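Carbohydrate-binding protein (Flavonifractor plautii, PDB 6N1B) removes the acetyl group from the terminal N-acetylgalactosamine of the blood group A antigen, probably as a step in its conversion to H-type antigen by gut bacteria. Local coordinates at residues W271-V285 with Y335-D349. Numbering follows the deposited sequence.
Sequences WHQDVQYVPDLKEFV and YRSSFYYEPGSSAGD. With CA (calcium ion), chain C; CA (calcium ion), chain D; GLA (alpha-D-galactopyranose), chain B.
Tyr-335 accepts a hydrogen bond at OH from Trp-271 NE1 (3.0 Å, 156° at the hydrogen), while both side chains line the glycan pocket. The same hydroxyl lies 2.6 Å from the oxygen of a water bound to the calcium ion that His-272 NE2 ligates. In Arg-336 the bend at chi2 (-88°) turns the guanidinium across strand 272-278, one face over Asp-274 CB, where it gives Gln-273 O a bond from NH2 (3.0 Å) and a weaker one from NE; its NH1 also bonds to Asp-56. Asp-274 OD1 binds the second calcium ion at 2.4 Å, in a site shared with Asp-56 and Asp-122, while OD2 accepts from Phe-339 N (3.1 Å) and from a calcium-bound water. The Phe-339 ring receives Gln-276 CG over one face, a CH-pi contact 3.8 Å from the centroid, with Val-285 O at its edge. Val-278 CG1 likewise covers a face of Tyr-341, whose OH donates to the anti lone pair of Asp-280 OD2 (2.7 Å). Gly-348 N reaches that oxygen from the syn side but tilted out of the carboxylate plane (2.9 Å), so Asp-280 ties strand to loop. Strands 272-278 and 335-342 run parallel within 6°, yet belong to different four-stranded antiparallel sheets, paired with 283-291 and 351-361 respectively, as in adjoining beta-propeller blades.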
loop_
_atom_site.group_PDB
_atom_site.type_symbol
_atom_site.label_atom_id
_atom_site.label_comp_id
_atom_site.label_asym_id
_atom_site.label_seq_id
_atom_site.Cartn_x
_atom_site.Cartn_y
_atom_site.Cartn_z
ATOM N N TRP A 271 0.565 9.581 7.476
ATOM C CA TRP A 271 1.699 8.656 7.495
ATOM C C TRP A 271 1.851 7.898 6.209
ATOM O O TRP A 271 2.876 7.991 5.499
ATOM C CB TRP A 271 1.683 7.646 8.717
ATOM C CG TRP A 271 2.866 6.715 8.711
ATOM C CD1 TRP A 271 2.815 5.321 8.585
ATOM C CD2 TRP A 271 4.262 7.071 8.703
ATOM N NE1 TRP A 271 4.065 4.835 8.585
ATOM C CE2 TRP A 271 4.993 5.853 8.677
ATOM C CE3 TRP A 271 4.970 8.285 8.860
ATOM C CZ2 TRP A 271 6.344 5.789 8.674
ATOM C CZ3 TRP A 271 6.353 8.207 8.876
ATOM C CH2 TRP A 271 7.058 7.002 8.780
ATOM N N HIS A 272 0.843 7.094 5.830
ATOM C CA HIS A 272 0.879 6.235 4.660
ATOM C C HIS A 272 -0.508 6.327 4.009
ATOM O O HIS A 272 -1.497 6.686 4.657
ATOM C CB HIS A 272 1.250 4.784 5.001
ATOM C CG HIS A 272 2.658 4.455 5.162
ATOM N ND1 HIS A 272 3.665 5.370 5.371
ATOM C CD2 HIS A 272 3.266 3.232 5.147
ATOM C CE1 HIS A 272 4.835 4.721 5.429
ATOM N NE2 HIS A 272 4.642 3.425 5.292
ATOM N N GLN A 273 -0.616 5.987 2.715
ATOM C CA GLN A 273 -1.893 6.192 1.997
ATOM C C GLN A 273 -1.969 5.352 0.724
ATOM O O GLN A 273 -0.949 4.957 0.178
ATOM C CB GLN A 273 -2.088 7.664 1.627
ATOM C CG GLN A 273 -0.951 8.262 0.771
ATOM C CD GLN A 273 0.305 8.666 1.536
ATOM O OE1 GLN A 273 0.207 9.229 2.667
ATOM N NE2 GLN A 273 1.503 8.410 0.932
ATOM N N ASP A 274 -3.235 5.141 0.303
ATOM C CA ASP A 274 -3.550 4.490 -0.989
ATOM C C ASP A 274 -4.646 5.377 -1.593
ATOM O O ASP A 274 -5.598 5.765 -0.948
ATOM C CB ASP A 274 -4.083 3.065 -0.777
ATOM C CG ASP A 274 -4.316 2.310 -2.072
ATOM O OD1 ASP A 274 -3.463 2.455 -3.006
ATOM O OD2 ASP A 274 -5.278 1.522 -2.150
ATOM N N VAL A 275 -4.490 5.577 -2.890
ATOM C CA VAL A 275 -5.487 6.394 -3.686
ATOM C C VAL A 275 -6.071 5.556 -4.811
ATOM O O VAL A 275 -5.376 4.761 -5.432
ATOM C CB VAL A 275 -4.844 7.669 -4.246
ATOM C CG1 VAL A 275 -5.841 8.513 -5.052
ATOM C CG2 VAL A 275 -4.232 8.502 -3.118
ATOM N N GLN A 276 -7.362 5.770 -5.096
ATOM C CA GLN A 276 -8.025 5.215 -6.278
ATOM C C GLN A 276 -8.798 6.327 -6.983
ATOM O O GLN A 276 -9.420 7.139 -6.317
ATOM C CB GLN A 276 -9.011 4.119 -5.893
ATOM C CG GLN A 276 -8.395 2.844 -5.358
ATOM C CD GLN A 276 -7.935 1.969 -6.456
ATOM O OE1 GLN A 276 -8.737 1.267 -7.107
ATOM N NE2 GLN A 276 -6.611 2.034 -6.794
ATOM N N TYR A 277 -8.796 6.284 -8.328
ATOM C CA TYR A 277 -9.854 7.003 -9.048
ATOM C C TYR A 277 -11.097 6.025 -9.087
ATOM O O TYR A 277 -10.886 4.864 -9.519
ATOM C CB TYR A 277 -9.460 7.493 -10.435
ATOM C CG TYR A 277 -10.595 8.281 -11.026
ATOM C CD1 TYR A 277 -10.880 9.629 -10.629
ATOM C CD2 TYR A 277 -11.446 7.685 -11.966
ATOM C CE1 TYR A 277 -12.011 10.314 -11.118
ATOM C CE2 TYR A 277 -12.522 8.377 -12.493
ATOM C CZ TYR A 277 -12.832 9.630 -12.068
ATOM O OH TYR A 277 -13.911 10.321 -12.535
ATOM N N VAL A 278 -12.255 6.539 -8.729
ATOM C CA VAL A 278 -13.472 5.719 -8.666
ATOM C C VAL A 278 -14.442 6.270 -9.699
ATOM O O VAL A 278 -15.153 7.245 -9.459
ATOM C CB VAL A 278 -14.049 5.702 -7.268
ATOM C CG1 VAL A 278 -15.296 4.804 -7.264
ATOM C CG2 VAL A 278 -13.060 5.218 -6.220
ATOM N N PRO A 279 -14.528 5.643 -10.882
ATOM C CA PRO A 279 -15.405 6.137 -11.929
ATOM C C PRO A 279 -16.882 6.360 -11.486
ATOM O O PRO A 279 -17.519 7.345 -11.832
ATOM C CB PRO A 279 -15.325 5.078 -13.019
ATOM C CG PRO A 279 -13.892 4.595 -12.900
ATOM C CD PRO A 279 -13.726 4.541 -11.375
ATOM N N ASP A 280 -17.392 5.413 -10.690
ATOM C CA ASP A 280 -18.816 5.515 -10.253
ATOM C C ASP A 280 -19.110 6.726 -9.429
ATOM O O ASP A 280 -20.246 7.199 -9.414
ATOM C CB ASP A 280 -19.196 4.223 -9.500
ATOM C CG ASP A 280 -20.658 4.057 -9.215
ATOM O OD1 ASP A 280 -21.463 4.272 -10.110
ATOM O OD2 ASP A 280 -20.972 3.649 -8.139
ATOM N N LEU A 281 -18.075 7.280 -8.735
ATOM C CA LEU A 281 -18.170 8.464 -7.915
ATOM C C LEU A 281 -17.646 9.690 -8.550
ATOM O O LEU A 281 -17.805 10.783 -7.976
ATOM C CB LEU A 281 -17.446 8.262 -6.560
ATOM C CG LEU A 281 -17.992 7.002 -5.748
ATOM C CD1 LEU A 281 -17.075 6.881 -4.525
ATOM C CD2 LEU A 281 -19.405 7.191 -5.334
ATOM N N LYS A 282 -17.054 9.600 -9.703
ATOM C CA LYS A 282 -16.480 10.738 -10.438
ATOM C C LYS A 282 -15.477 11.447 -9.566
ATOM O O LYS A 282 -15.385 12.703 -9.586
ATOM C CB LYS A 282 -17.523 11.607 -11.008
ATOM C CG LYS A 282 -18.461 10.886 -12.018
ATOM C CD LYS A 282 -19.601 11.870 -12.497
ATOM C CE LYS A 282 -20.061 11.627 -13.913
ATOM N NZ LYS A 282 -21.369 10.984 -13.830
ATOM N N GLU A 283 -14.659 10.728 -8.799
ATOM C CA GLU A 283 -13.678 11.337 -7.914
ATOM C C GLU A 283 -12.588 10.429 -7.529
ATOM O O GLU A 283 -12.698 9.180 -7.652
ATOM C CB GLU A 283 -14.298 11.942 -6.662
ATOM C CG GLU A 283 -14.809 10.934 -5.723
ATOM C CD GLU A 283 -15.701 11.414 -4.571
ATOM O OE1 GLU A 283 -15.855 12.617 -4.353
ATOM O OE2 GLU A 283 -16.181 10.433 -3.832
ATOM N N PHE A 284 -11.486 11.032 -7.068
ATOM C CA PHE A 284 -10.424 10.306 -6.393
ATOM C C PHE A 284 -10.831 10.100 -4.923
ATOM O O PHE A 284 -11.418 10.984 -4.292
ATOM C CB PHE A 284 -9.068 11.035 -6.476
ATOM C CG PHE A 284 -8.578 11.290 -7.847
ATOM C CD1 PHE A 284 -8.987 12.380 -8.597
ATOM C CD2 PHE A 284 -7.646 10.450 -8.416
ATOM C CE1 PHE A 284 -8.523 12.587 -9.921
ATOM C CE2 PHE A 284 -7.153 10.612 -9.693
ATOM C CZ PHE A 284 -7.602 11.677 -10.452
ATOM N N VAL A 285 -10.487 8.893 -4.438
ATOM C CA VAL A 285 -10.744 8.486 -3.067
ATOM C C VAL A 285 -9.472 7.987 -2.479
ATOM O O VAL A 285 -8.738 7.262 -3.092
ATOM C CB VAL A 285 -11.891 7.445 -3.018
ATOM C CG1 VAL A 285 -12.160 7.042 -1.568
ATOM C CG2 VAL A 285 -13.162 7.969 -3.689
ATOM N N TYR A 335 -2.422 0.084 10.120
ATOM C CA TYR A 335 -1.304 0.434 9.250
ATOM C C TYR A 335 -1.823 0.608 7.799
ATOM O O TYR A 335 -3.014 0.645 7.557
ATOM C CB TYR A 335 -0.147 -0.614 9.390
ATOM C CG TYR A 335 1.231 -0.008 9.302
ATOM C CD1 TYR A 335 1.701 0.686 10.466
ATOM C CD2 TYR A 335 2.053 -0.021 8.206
ATOM C CE1 TYR A 335 2.953 1.327 10.428
ATOM C CE2 TYR A 335 3.263 0.617 8.134
ATOM C CZ TYR A 335 3.703 1.310 9.306
ATOM O OH TYR A 335 4.919 2.017 9.243
ATOM N N ARG A 336 -0.889 0.773 6.864
ATOM C CA ARG A 336 -1.291 1.120 5.530
ATOM C C ARG A 336 -2.225 0.146 4.913
ATOM O O ARG A 336 -2.034 -1.072 5.044
ATOM C CB ARG A 336 -0.014 1.308 4.680
ATOM C CG ARG A 336 -0.281 2.002 3.331
ATOM C CD ARG A 336 -0.666 1.115 2.132
ATOM N NE ARG A 336 -0.526 1.947 0.922
ATOM C CZ ARG A 336 -0.760 1.517 -0.325
ATOM N NH1 ARG A 336 -1.213 0.302 -0.552
ATOM N NH2 ARG A 336 -0.640 2.369 -1.319
ATOM N N SER A 337 -3.255 0.642 4.256
ATOM C CA SER A 337 -4.348 -0.181 3.760
ATOM C C SER A 337 -4.568 0.088 2.288
ATOM O O SER A 337 -4.265 1.194 1.784
ATOM C CB SER A 337 -5.562 0.092 4.596
ATOM O OG SER A 337 -5.281 -0.233 5.992
ATOM N N SER A 338 -5.087 -0.864 1.537
ATOM C CA SER A 338 -5.412 -0.761 0.127
ATOM C C SER A 338 -6.878 -1.032 -0.064
ATOM O O SER A 338 -7.456 -1.791 0.657
ATOM C CB SER A 338 -4.521 -1.732 -0.631
ATOM O OG SER A 338 -4.763 -1.713 -2.013
ATOM N N PHE A 339 -7.490 -0.436 -1.076
ATOM C CA PHE A 339 -8.921 -0.661 -1.260
ATOM C C PHE A 339 -9.298 -0.740 -2.709
ATOM O O PHE A 339 -8.575 -0.251 -3.621
ATOM C CB PHE A 339 -9.749 0.407 -0.562
ATOM C CG PHE A 339 -9.751 1.736 -1.216
ATOM C CD1 PHE A 339 -8.624 2.600 -1.126
ATOM C CD2 PHE A 339 -10.794 2.157 -1.887
ATOM C CE1 PHE A 339 -8.681 3.838 -1.736
ATOM C CE2 PHE A 339 -10.872 3.405 -2.553
ATOM C CZ PHE A 339 -9.804 4.231 -2.422
ATOM N N TYR A 340 -10.491 -1.298 -2.895
ATOM C CA TYR A 340 -11.163 -1.266 -4.230
ATOM C C TYR A 340 -12.608 -0.929 -3.963
ATOM O O TYR A 340 -13.271 -1.533 -3.083
ATOM C CB TYR A 340 -11.074 -2.625 -4.904
ATOM C CG TYR A 340 -11.783 -2.795 -6.191
ATOM C CD1 TYR A 340 -11.437 -1.971 -7.283
ATOM C CD2 TYR A 340 -12.840 -3.646 -6.326
ATOM C CE1 TYR A 340 -12.103 -2.108 -8.517
ATOM C CE2 TYR A 340 -13.466 -3.800 -7.608
ATOM C CZ TYR A 340 -13.126 -2.977 -8.628
ATOM O OH TYR A 340 -13.770 -3.071 -9.851
ATOM N N TYR A 341 -13.144 0.056 -4.727
ATOM C CA TYR A 341 -14.576 0.334 -4.773
ATOM C C TYR A 341 -15.192 -0.594 -5.828
ATOM O O TYR A 341 -14.885 -0.440 -7.012
ATOM C CB TYR A 341 -14.827 1.787 -5.061
ATOM C CG TYR A 341 -16.267 2.157 -5.158
ATOM C CD1 TYR A 341 -16.949 1.912 -6.370
ATOM C CD2 TYR A 341 -16.960 2.813 -4.169
ATOM C CE1 TYR A 341 -18.274 2.303 -6.524
ATOM C CE2 TYR A 341 -18.249 3.271 -4.303
ATOM C CZ TYR A 341 -18.901 2.990 -5.499
ATOM O OH TYR A 341 -20.196 3.446 -5.585
ATOM N N GLU A 342 -16.011 -1.513 -5.368
ATOM C CA GLU A 342 -16.657 -2.488 -6.254
ATOM C C GLU A 342 -18.015 -1.902 -6.625
ATOM O O GLU A 342 -18.896 -1.822 -5.793
ATOM C CB GLU A 342 -16.757 -3.801 -5.572
ATOM C CG GLU A 342 -17.374 -4.862 -6.439
ATOM C CD GLU A 342 -16.530 -6.065 -6.676
ATOM O OE1 GLU A 342 -16.898 -6.811 -7.532
ATOM O OE2 GLU A 342 -15.415 -6.228 -6.038
ATOM N N PRO A 343 -18.211 -1.561 -7.917
ATOM C CA PRO A 343 -19.539 -0.970 -8.253
ATOM C C PRO A 343 -20.671 -1.939 -7.998
ATOM O O PRO A 343 -20.477 -3.147 -8.120
ATOM C CB PRO A 343 -19.449 -0.579 -9.728
ATOM C CG PRO A 343 -18.048 -0.569 -9.969
ATOM C CD PRO A 343 -17.270 -1.479 -9.057
ATOM N N GLY A 344 -21.814 -1.365 -7.662
ATOM C CA GLY A 344 -23.034 -2.113 -7.506
ATOM C C GLY A 344 -23.830 -2.177 -8.758
ATOM O O GLY A 344 -23.419 -1.638 -9.829
ATOM N N SER A 345 -25.029 -2.706 -8.636
ATOM C CA SER A 345 -25.925 -2.716 -9.804
ATOM C C SER A 345 -26.540 -1.362 -10.107
ATOM O O SER A 345 -26.902 -1.105 -11.253
ATOM C CB SER A 345 -27.080 -3.704 -9.653
ATOM O OG SER A 345 -27.660 -3.544 -8.417
ATOM N N SER A 346 -26.676 -0.504 -9.079
ATOM C CA SER A 346 -27.097 0.872 -9.247
ATOM C C SER A 346 -25.920 1.820 -9.096
ATOM O O SER A 346 -25.064 1.539 -8.284
ATOM C CB SER A 346 -28.185 1.312 -8.223
ATOM O OG SER A 346 -29.344 0.562 -8.525
ATOM N N ALA A 347 -26.000 2.949 -9.767
ATOM C CA ALA A 347 -25.006 4.039 -9.605
ATOM C C ALA A 347 -24.873 4.542 -8.240
ATOM O O ALA A 347 -25.889 4.761 -7.597
ATOM C CB ALA A 347 -25.170 5.161 -10.618
ATOM N N GLY A 348 -23.655 4.743 -7.792
ATOM C CA GLY A 348 -23.411 5.328 -6.478
ATOM C C GLY A 348 -23.699 4.470 -5.273
ATOM O O GLY A 348 -23.792 4.950 -4.132
ATOM N N ASP A 349 -23.749 3.163 -5.478
ATOM C CA ASP A 349 -24.192 2.257 -4.472
ATOM C C ASP A 349 -23.225 1.066 -4.378
ATOM O O ASP A 349 -23.698 -0.073 -4.245
ATOM C CB ASP A 349 -25.641 1.817 -4.732
ATOM C CG ASP A 349 -26.253 1.074 -3.581
ATOM O OD1 ASP A 349 -25.858 1.310 -2.406
ATOM O OD2 ASP A 349 -27.123 0.221 -3.877
HETATM CA CA CA C . 6.205 2.033 5.264
HETATM CA CA CA D . -2.776 1.125 -4.909
HETATM C C1 GLA B . 9.249 3.215 9.640
HETATM C C2 GLA B . 8.945 2.683 8.199
HETATM C C3 GLA B . 10.237 2.705 7.367
HETATM C C4 GLA B . 10.913 4.125 7.368
HETATM C C5 GLA B . 11.024 4.664 8.828
HETATM C C6 GLA B . 11.329 6.106 8.872
HETATM O O2 GLA B . 8.475 1.294 8.369
HETATM O O3 GLA B . 9.979 2.119 5.865
HETATM O O4 GLA B . 10.098 4.912 6.583
HETATM O O5 GLA B . 9.707 4.612 9.533
HETATM O O6 GLA B . 11.535 6.622 10.258
HETATM O O HOH W 1 -5.035 0.600 -4.567
HETATM O O HOH W 2 -11.445 1.489 -6.566
HETATM O O HOH W 3 -22.443 1.370 -7.769
HETATM O O HOH W 4 6.531 1.825 7.227
HETATM O O HOH W 5 4.891 0.331 5.172
HETATM O O HOH W 6 7.828 0.693 5.678
HETATM O O HOH W 7 7.563 3.685 5.135
#